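Local coordinates for DNA protection during starvation protein (Agrobacterium tumefaciens, PDB 1O9R) that protects DNA from oxidative damage without binding it, oxidising ferrous iron with hydrogen peroxide and storing the ferric mineral inside a hollow shell of twelve subunits, at residues 27-32 with 87-93; 61-65 with 142-147. One frame throughout, in Å; residues are numbered along the deposited sequence.

Contact 1 of 2, residues 27-32 with 87-93; sequences ASVIDL and VSSTTKL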
ATOM      1  N   ALA A  27       9.798 -12.633  31.479  1.00 14.60           N
ATOM      2  CA  ALA A  27       8.936 -12.045  32.547  1.00 13.51           C
ATOM      3  C   ALA A  27       9.231 -10.550  32.703  1.00 15.44           C
ATOM      4  O   ALA A  27       8.280  -9.757  32.872  1.00 15.17           O
ATOM      5  CB  ALA A  27       9.234 -12.748  33.896  1.00 14.19           C
ATOM      6  N   SER A  28      10.490 -10.146  32.690  1.00 14.31           N
ATOM      7  CA  SER A  28      10.782  -8.704  32.815  1.00 13.81           C
ATOM      8  C   SER A  28      10.414  -7.923  31.583  1.00 13.87           C
ATOM      9  O   SER A  28      10.085  -6.738  31.691  1.00 13.77           O
ATOM     10  CB  SER A  28      12.255  -8.500  33.182  1.00 14.94           C
ATOM     11  OG  SER A  28      12.490  -8.895  34.544  1.00 15.25           O
ATOM     12  N   VAL A  29      10.479  -8.544  30.391  1.00 13.96           N
ATOM     13  CA  VAL A  29      10.084  -7.828  29.152  1.00 13.79           C
ATOM     14  C   VAL A  29       8.572  -7.666  29.152  1.00 13.51           C
ATOM     15  O   VAL A  29       8.082  -6.566  28.793  1.00 14.40           O
ATOM     16  CB  VAL A  29      10.513  -8.700  27.943  1.00 13.80           C
ATOM     17  CG1 VAL A  29       9.834  -8.215  26.640  1.00 14.31           C
ATOM     18  CG2 VAL A  29      12.050  -8.683  27.756  1.00 15.27           C
ATOM     19  N   ILE A  30       7.790  -8.671  29.561  1.00 13.00           N
ATOM     20  CA  ILE A  30       6.343  -8.460  29.656  1.00 13.74           C
ATOM     21  C   ILE A  30       6.016  -7.374  30.672  1.00 14.43           C
ATOM     22  O   ILE A  30       5.147  -6.497  30.451  1.00 14.97           O
ATOM     23  CB  ILE A  30       5.609  -9.754  30.002  1.00 13.53           C
ATOM     24  CG1 ILE A  30       5.755 -10.770  28.844  1.00 14.99           C
ATOM     25  CG2 ILE A  30       4.131  -9.540  30.334  1.00 14.81           C
ATOM     26  CD1 ILE A  30       5.358 -12.215  29.172  1.00 15.45           C
ATOM     27  N   ASP A  31       6.652  -7.416  31.868  1.00 13.77           N
ATOM     28  CA  ASP A  31       6.373  -6.349  32.870  1.00 13.03           C
ATOM     29  C   ASP A  31       6.704  -5.008  32.261  1.00 14.51           C
ATOM     30  O   ASP A  31       5.934  -4.043  32.391  1.00 14.77           O
ATOM     31  CB  ASP A  31       7.207  -6.722  34.112  1.00 14.40           C
ATOM     32  CG  ASP A  31       6.993  -5.793  35.290  1.00 18.95           C
ATOM     33  OD1 ASP A  31       6.275  -4.783  35.241  1.00 20.95           O
ATOM     34  OD2 ASP A  31       7.547  -6.047  36.374  1.00 17.81           O
ATOM     35  N   LEU A  32       7.858  -4.883  31.569  1.00 13.76           N
ATOM     36  CA  LEU A  32       8.197  -3.598  30.968  1.00 14.02           C
ATOM     37  C   LEU A  32       7.170  -3.170  29.921  1.00 13.89           C
ATOM     38  O   LEU A  32       6.918  -1.971  29.821  1.00 13.50           O
ATOM     39  CB  LEU A  32       9.621  -3.688  30.337  1.00 15.66           C
ATOM     40  CG  LEU A  32      10.215  -2.308  29.996  1.00 15.28           C
ATOM     41  CD1 LEU A  32      10.516  -1.589  31.327  1.00 16.17           C
ATOM     42  CD2 LEU A  32      11.514  -2.479  29.233  1.00 14.57           C
ATOM     43  N   VAL A  87       4.803 -13.889  35.401  1.00 14.11           N
ATOM     44  CA  VAL A  87       5.403 -12.604  35.347  1.00 13.36           C
ATOM     45  C   VAL A  87       5.546 -12.015  36.783  1.00 15.45           C
ATOM     46  O   VAL A  87       6.631 -11.562  37.147  1.00 15.30           O
ATOM     47  CB  VAL A  87       4.608 -11.624  34.441  1.00 15.55           C
ATOM     48  CG1 VAL A  87       5.272 -10.268  34.444  1.00 14.95           C
ATOM     49  CG2 VAL A  87       4.609 -12.232  33.026  1.00 16.77           C
ATOM     50  N   SER A  88       4.471 -12.130  37.596  1.00 15.59           N
ATOM     51  CA  SER A  88       4.581 -11.626  38.968  1.00 16.21           C
ATOM     52  C   SER A  88       5.685 -12.369  39.728  1.00 15.79           C
ATOM     53  O   SER A  88       6.352 -11.653  40.520  1.00 17.27           O
ATOM     54  CB  SER A  88       3.233 -11.914  39.620  1.00 18.22           C
ATOM     55  OG  SER A  88       2.210 -11.033  39.141  1.00 23.18           O
ATOM     56  N   SER A  89       5.796 -13.666  39.593  1.00 14.45           N
ATOM     57  CA  SER A  89       6.827 -14.391  40.402  1.00 15.24           C
ATOM     58  C   SER A  89       8.215 -14.196  39.871  1.00 16.94           C
ATOM     59  O   SER A  89       9.197 -14.468  40.597  1.00 19.46           O
ATOM     60  CB  SER A  89       6.422 -15.862  40.523  1.00 18.68           C
ATOM     61  OG  SER A  89       6.586 -16.508  39.264  1.00 22.02           O
ATOM     62  N   THR A  90       8.418 -13.768  38.616  1.00 17.29           N
ATOM     63  CA  THR A  90       9.733 -13.799  37.974  1.00 15.43           C
ATOM     64  C   THR A  90      10.326 -12.493  37.555  1.00 15.12           C
ATOM     65  O   THR A  90      11.541 -12.381  37.395  1.00 17.56           O
ATOM     66  CB  THR A  90       9.589 -14.765  36.770  1.00 16.43           C
ATOM     67  OG1 THR A  90       9.036 -16.037  37.219  1.00 17.94           O
ATOM     68  CG2 THR A  90      10.939 -15.053  36.104  1.00 17.08           C
ATOM     69  N   THR A  91       9.475 -11.465  37.471  1.00 15.19           N
ATOM     70  CA  THR A  91       9.989 -10.147  37.084  1.00 14.99           C
ATOM     71  C   THR A  91      11.062  -9.619  38.021  1.00 16.60           C
ATOM     72  O   THR A  91      10.971  -9.896  39.220  1.00 17.87           O
ATOM     73  CB  THR A  91       8.856  -9.100  36.924  1.00 15.39           C
ATOM     74  OG1 THR A  91       9.439  -7.877  36.500  1.00 16.03           O
ATOM     75  CG2 THR A  91       8.118  -8.899  38.277  1.00 15.66           C
ATOM     76  N   LYS A  92      12.020  -8.877  37.479  1.00 16.07           N
ATOM     77  CA  LYS A  92      13.051  -8.225  38.296  1.00 18.82           C
ATOM     78  C   LYS A  92      12.741  -6.753  38.491  1.00 18.97           C
ATOM     79  O   LYS A  92      13.532  -6.048  39.178  1.00 20.56           O
ATOM     80  CB  LYS A  92      14.456  -8.355  37.686  1.00 21.62           C
ATOM     81  CG  LYS A  92      14.951  -9.792  37.636  1.00 24.64           C
ATOM     82  CD  LYS A  92      14.578 -10.680  38.766  1.00 29.82           C
ATOM     83  CE  LYS A  92      14.970 -10.433  40.184  1.00 33.95           C
ATOM     84  NZ  LYS A  92      14.552 -11.559  41.090  1.00 37.08           N
ATOM     85  N   LEU A  93      11.608  -6.248  37.958  1.00 15.98           N
ATOM     86  CA  LEU A  93      11.329  -4.841  38.067  1.00 16.52           C
ATOM     87  C   LEU A  93      10.522  -4.493  39.313  1.00 16.13           C
ATOM     88  O   LEU A  93       9.650  -5.251  39.699  1.00 18.90           O
ATOM     89  CB  LEU A  93      10.506  -4.370  36.833  1.00 16.39           C
ATOM     90  CG  LEU A  93      11.182  -4.771  35.515  1.00 16.85           C
ATOM     91  CD1 LEU A  93      10.313  -4.124  34.437  1.00 16.33           C
ATOM     92  CD2 LEU A  93      12.615  -4.250  35.427  1.00 17.22           C
TER
HETATM   93  O   HOH W   1      12.935 -11.495  35.111  1.00 17.23           O
HETATM   94  O   HOH W   2       6.952  -4.890  38.770  1.00 18.49           O
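Ala27, Ser28, Ile30 and Asp31 on the long helix 12-42 meet the C-terminal end of the short helix 84-90 and the loop leaving it, in a largely buried contact, apolar at one end and polar at the other. The backbones come close along it, Ala27 CA to Val87 CA 4.5 Å and Ser28 CA to Thr91 CA 4.6 Å, which the small Ala27 and Ser28 allow. At the apolar end the CB of Ala27 rests on Thr90 CB at 3.5 Å. Val87 splits its two methyls, CG1 lying against the carbonyl oxygen of Ala27 and CG2 against Ile30 CG2 at 3.8 Å.

The polar end fixes the loop. Thr91 is the first residue to leave helical geometry, and its hydroxyl has two roles: OG1 donates to Asp31 OD2 at 2.6 Å, on the anti lone pair of that oxygen, and accepts from Leu93 N at 3.1 Å. With CG anti to the backbone N (chi1 -176°), the side chain of Asp31 crosses that of Thr91 at about a right angle, bringing OD2 to the hydroxyl. Ser28 OG likewise accepts from Lys92 N in a nearly straight bond of 3.0 Å (164°) and gives its proton to a water that donates to Thr90 O. Short hydroxyl side chains suit these places, since each can donate and accept beside a backbone. Leu93 CD1 packs on Leu32 CD1 at 4.0 Å, facing helix 103-130, while Leu84 of a second subunit packs on Asp31 and Thr91. Thr91 OG1 closes an ST turn, and the Asp31 and Ser28 bonds join to helix 12-42 the short helix that Dps proteins carry between the second and third bundle helices.

Contact 2 of 2, residues 61-65 with 142-147; sequences QLDNH and AASRDL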
ATOM      1  N   GLN A  61       7.663  -2.784  20.024  1.00 14.05           N
ATOM      2  CA  GLN A  61       8.923  -3.536  19.966  1.00 13.15           C
ATOM      3  C   GLN A  61       9.085  -4.546  21.073  1.00 13.46           C
ATOM      4  O   GLN A  61       9.586  -5.645  20.873  1.00 14.05           O
ATOM      5  CB  GLN A  61      10.091  -2.524  20.038  1.00 16.44           C
ATOM      6  CG  GLN A  61      10.120  -1.598  18.842  1.00 19.82           C
ATOM      7  CD  GLN A  61      11.151  -0.494  18.967  1.00 23.82           C
ATOM      8  OE1 GLN A  61      11.931  -0.384  19.907  1.00 22.66           O
ATOM      9  NE2 GLN A  61      11.137   0.401  17.977  1.00 27.51           N
ATOM     10  N   LEU A  62       8.622  -4.204  22.299  1.00 13.05           N
ATOM     11  CA  LEU A  62       8.703  -5.138  23.423  1.00 12.19           C
ATOM     12  C   LEU A  62       7.777  -6.312  23.154  1.00 13.64           C
ATOM     13  O   LEU A  62       8.085  -7.466  23.499  1.00 13.70           O
ATOM     14  CB  LEU A  62       8.262  -4.416  24.722  1.00 13.12           C
ATOM     15  CG  LEU A  62       9.264  -3.381  25.238  1.00 12.16           C
ATOM     16  CD1 LEU A  62       8.683  -2.581  26.415  1.00 14.85           C
ATOM     17  CD2 LEU A  62      10.595  -4.044  25.655  1.00 15.18           C
ATOM     18  N   ASP A  63       6.623  -6.073  22.520  1.00 13.62           N
ATOM     19  CA  ASP A  63       5.773  -7.217  22.171  1.00 13.87           C
ATOM     20  C   ASP A  63       6.500  -8.137  21.211  1.00 13.88           C
ATOM     21  O   ASP A  63       6.395  -9.399  21.375  1.00 14.58           O
ATOM     22  CB  ASP A  63       4.502  -6.709  21.457  1.00 13.84           C
ATOM     23  CG  ASP A  63       3.545  -5.943  22.340  1.00 17.57           C
ATOM     24  OD1 ASP A  63       2.680  -5.257  21.703  1.00 17.22           O
ATOM     25  OD2 ASP A  63       3.640  -6.042  23.575  1.00 16.63           O
ATOM     26  N   ASN A  64       7.188  -7.604  20.239  1.00 12.92           N
ATOM     27  CA  ASN A  64       7.828  -8.445  19.233  1.00 13.54           C
ATOM     28  C   ASN A  64       9.036  -9.182  19.823  1.00 13.19           C
ATOM     29  O   ASN A  64       9.148 -10.404  19.595  1.00 13.22           O
ATOM     30  CB  ASN A  64       8.257  -7.538  18.063  1.00 15.40           C
ATOM     31  CG  ASN A  64       7.034  -7.126  17.212  1.00 18.22           C
ATOM     32  OD1 ASN A  64       5.950  -7.724  17.278  1.00 22.32           O
ATOM     33  ND2 ASN A  64       7.306  -6.057  16.495  1.00 22.90           N
ATOM     34  N   HIS A  65       9.844  -8.500  20.658  1.00 13.53           N
ATOM     35  CA  HIS A  65      10.947  -9.244  21.284  1.00 13.92           C
ATOM     36  C   HIS A  65      10.458 -10.286  22.277  1.00 14.51           C
ATOM     37  O   HIS A  65      11.062 -11.349  22.375  1.00 14.56           O
ATOM     38  CB  HIS A  65      11.960  -8.268  21.906  1.00 15.63           C
ATOM     39  CG  HIS A  65      12.666  -7.515  20.825  1.00 14.94           C
ATOM     40  ND1 HIS A  65      13.434  -8.133  19.881  1.00 14.52           N
ATOM     41  CD2 HIS A  65      12.724  -6.199  20.546  1.00 15.84           C
ATOM     42  CE1 HIS A  65      13.905  -7.209  19.053  1.00 13.48           C
ATOM     43  NE2 HIS A  65      13.487  -6.008  19.425  1.00 16.04           N
ATOM     44  N   ALA A 142      19.358  -8.885  18.933  1.00 13.22           N
ATOM     45  CA  ALA A 142      18.373  -7.985  18.251  1.00 13.96           C
ATOM     46  C   ALA A 142      17.586  -7.221  19.299  1.00 14.39           C
ATOM     47  O   ALA A 142      17.320  -6.020  19.103  1.00 14.59           O
ATOM     48  CB  ALA A 142      17.457  -8.845  17.370  1.00 15.42           C
ATOM     49  N   ALA A 143      17.203  -7.893  20.387  1.00 12.46           N
ATOM     50  CA  ALA A 143      16.452  -7.200  21.442  1.00 12.84           C
ATOM     51  C   ALA A 143      17.286  -6.109  22.056  1.00 12.56           C
ATOM     52  O   ALA A 143      16.842  -5.009  22.404  1.00 13.60           O
ATOM     53  CB  ALA A 143      15.930  -8.190  22.505  1.00 13.43           C
ATOM     54  N   SER A 144      18.594  -6.385  22.307  1.00 13.17           N
ATOM     55  CA  SER A 144      19.499  -5.436  22.903  1.00 14.12           C
ATOM     56  C   SER A 144      19.625  -4.185  22.056  1.00 15.45           C
ATOM     57  O   SER A 144      19.675  -3.080  22.597  1.00 14.32           O
ATOM     58  CB  SER A 144      20.905  -6.135  22.981  1.00 13.36           C
ATOM     59  OG  SER A 144      21.868  -5.265  23.528  1.00 14.85           O
ATOM     60  N   ARG A 145      19.731  -4.366  20.721  1.00 13.49           N
ATOM     61  CA  ARG A 145      19.846  -3.166  19.900  1.00 13.42           C
ATOM     62  C   ARG A 145      18.640  -2.251  20.071  1.00 14.65           C
ATOM     63  O   ARG A 145      18.770  -1.022  20.252  1.00 13.82           O
ATOM     64  CB  ARG A 145      19.851  -3.614  18.421  1.00 14.11           C
ATOM     65  CG  ARG A 145      21.277  -4.028  18.097  1.00 15.42           C
ATOM     66  CD  ARG A 145      21.503  -4.458  16.691  1.00 16.30           C
ATOM     67  NE  ARG A 145      21.184  -3.331  15.773  1.00 16.13           N
ATOM     68  CZ  ARG A 145      21.247  -3.565  14.464  1.00 14.81           C
ATOM     69  NH1 ARG A 145      21.655  -4.682  13.905  1.00 15.62           N
ATOM     70  NH2 ARG A 145      20.873  -2.515  13.688  1.00 14.90           N
ATOM     71  N   ASP A 146      17.422  -2.818  20.141  1.00 13.94           N
ATOM     72  CA  ASP A 146      16.239  -1.923  20.323  1.00 14.28           C
ATOM     73  C   ASP A 146      16.179  -1.449  21.776  1.00 13.12           C
ATOM     74  O   ASP A 146      15.746  -0.304  21.982  1.00 13.49           O
ATOM     75  CB  ASP A 146      14.970  -2.702  19.954  1.00 14.38           C
ATOM     76  CG  ASP A 146      14.768  -2.788  18.430  1.00 17.53           C
ATOM     77  OD1 ASP A 146      13.999  -3.725  18.048  1.00 17.93           O
ATOM     78  OD2 ASP A 146      15.382  -1.990  17.710  1.00 19.23           O
ATOM     79  N   LEU A 147      16.528  -2.259  22.787  1.00 12.61           N
ATOM     80  CA  LEU A 147      16.458  -1.748  24.185  1.00 12.05           C
ATOM     81  C   LEU A 147      17.459  -0.644  24.349  1.00 12.61           C
ATOM     82  O   LEU A 147      17.134   0.330  25.081  1.00 13.67           O
ATOM     83  CB  LEU A 147      16.733  -2.898  25.163  1.00 13.65           C
ATOM     84  CG  LEU A 147      15.472  -3.763  25.376  1.00 16.37           C
ATOM     85  CD1 LEU A 147      15.881  -5.174  25.786  1.00 17.67           C
ATOM     86  CD2 LEU A 147      14.588  -3.027  26.401  1.00 18.70           C
TER
HETATM   87  O   HOH W   3      14.097   1.565  19.571  1.00 36.02           O
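His65 and Asp146 make the polar part of this contact between helices 48-75 and 134-156, which run antiparallel (167°) with their local axes 10.5 Å apart. The imidazole donates through NE2 to Asp146 OD1 at 2.7 Å. The bond is nearly straight at 174° and lies in the ring plane, yet it meets the anti side of a carboxylate turned well out of that plane. Histidine suits the site because its ring spans the gap and still presents an N-H at the far edge; the carboxylate would probably favour a protonated imidazole.

Ring packing comes next. The CA of Ala143 sits over the centre of one His65 face in a CH-pi contact, 3.5 Å from the centroid, and its CB touches ND1 at 3.6 Å. Only a methyl projects from this backbone, which lets the ring lie so close.

Through water, Gln61 extends the polar side: its OE1, at the end of an extended chain, accepts from a water that also reaches Asp146 O weakly, while Asp146 CB lies 3.8 Å from OE1.

The apolar part is light. Leu62 CD2 meets Leu147 CD2 at 4.2 Å, and both leucines also touch helix 103-130, so they belong to the bundle interior. Beside this His-carboxylate hydrogen bond on the partly exposed side, the antiparallel helices with leucines turned inward are characteristic of the ferritin-like four-helix bundle.

Contacts 1 and 2 have centres 15 Å apart within one ferritin-like subunit, and their segments alternate along the chain: 27-32, 61-65, 87-93, 142-147. Helices 12-42 and 48-75 follow each other, and the short helix 84-90 comes before the last two long helices. The contacts share no helix but touch directly: Val29 CG1 packs on Leu62 O at 3.7 Å, Leu32 C on Leu62 CD1 at 3.9 Å, and Leu32 CD2 lies 4.2 Å from Leu147 CD2. Contact 1 holds the crossover helix on the outside of helix 12-42, beside a second subunit. Together the two tie that helix and three of the four bundle helices into one subunit of the twelve-membered iron-storing shell.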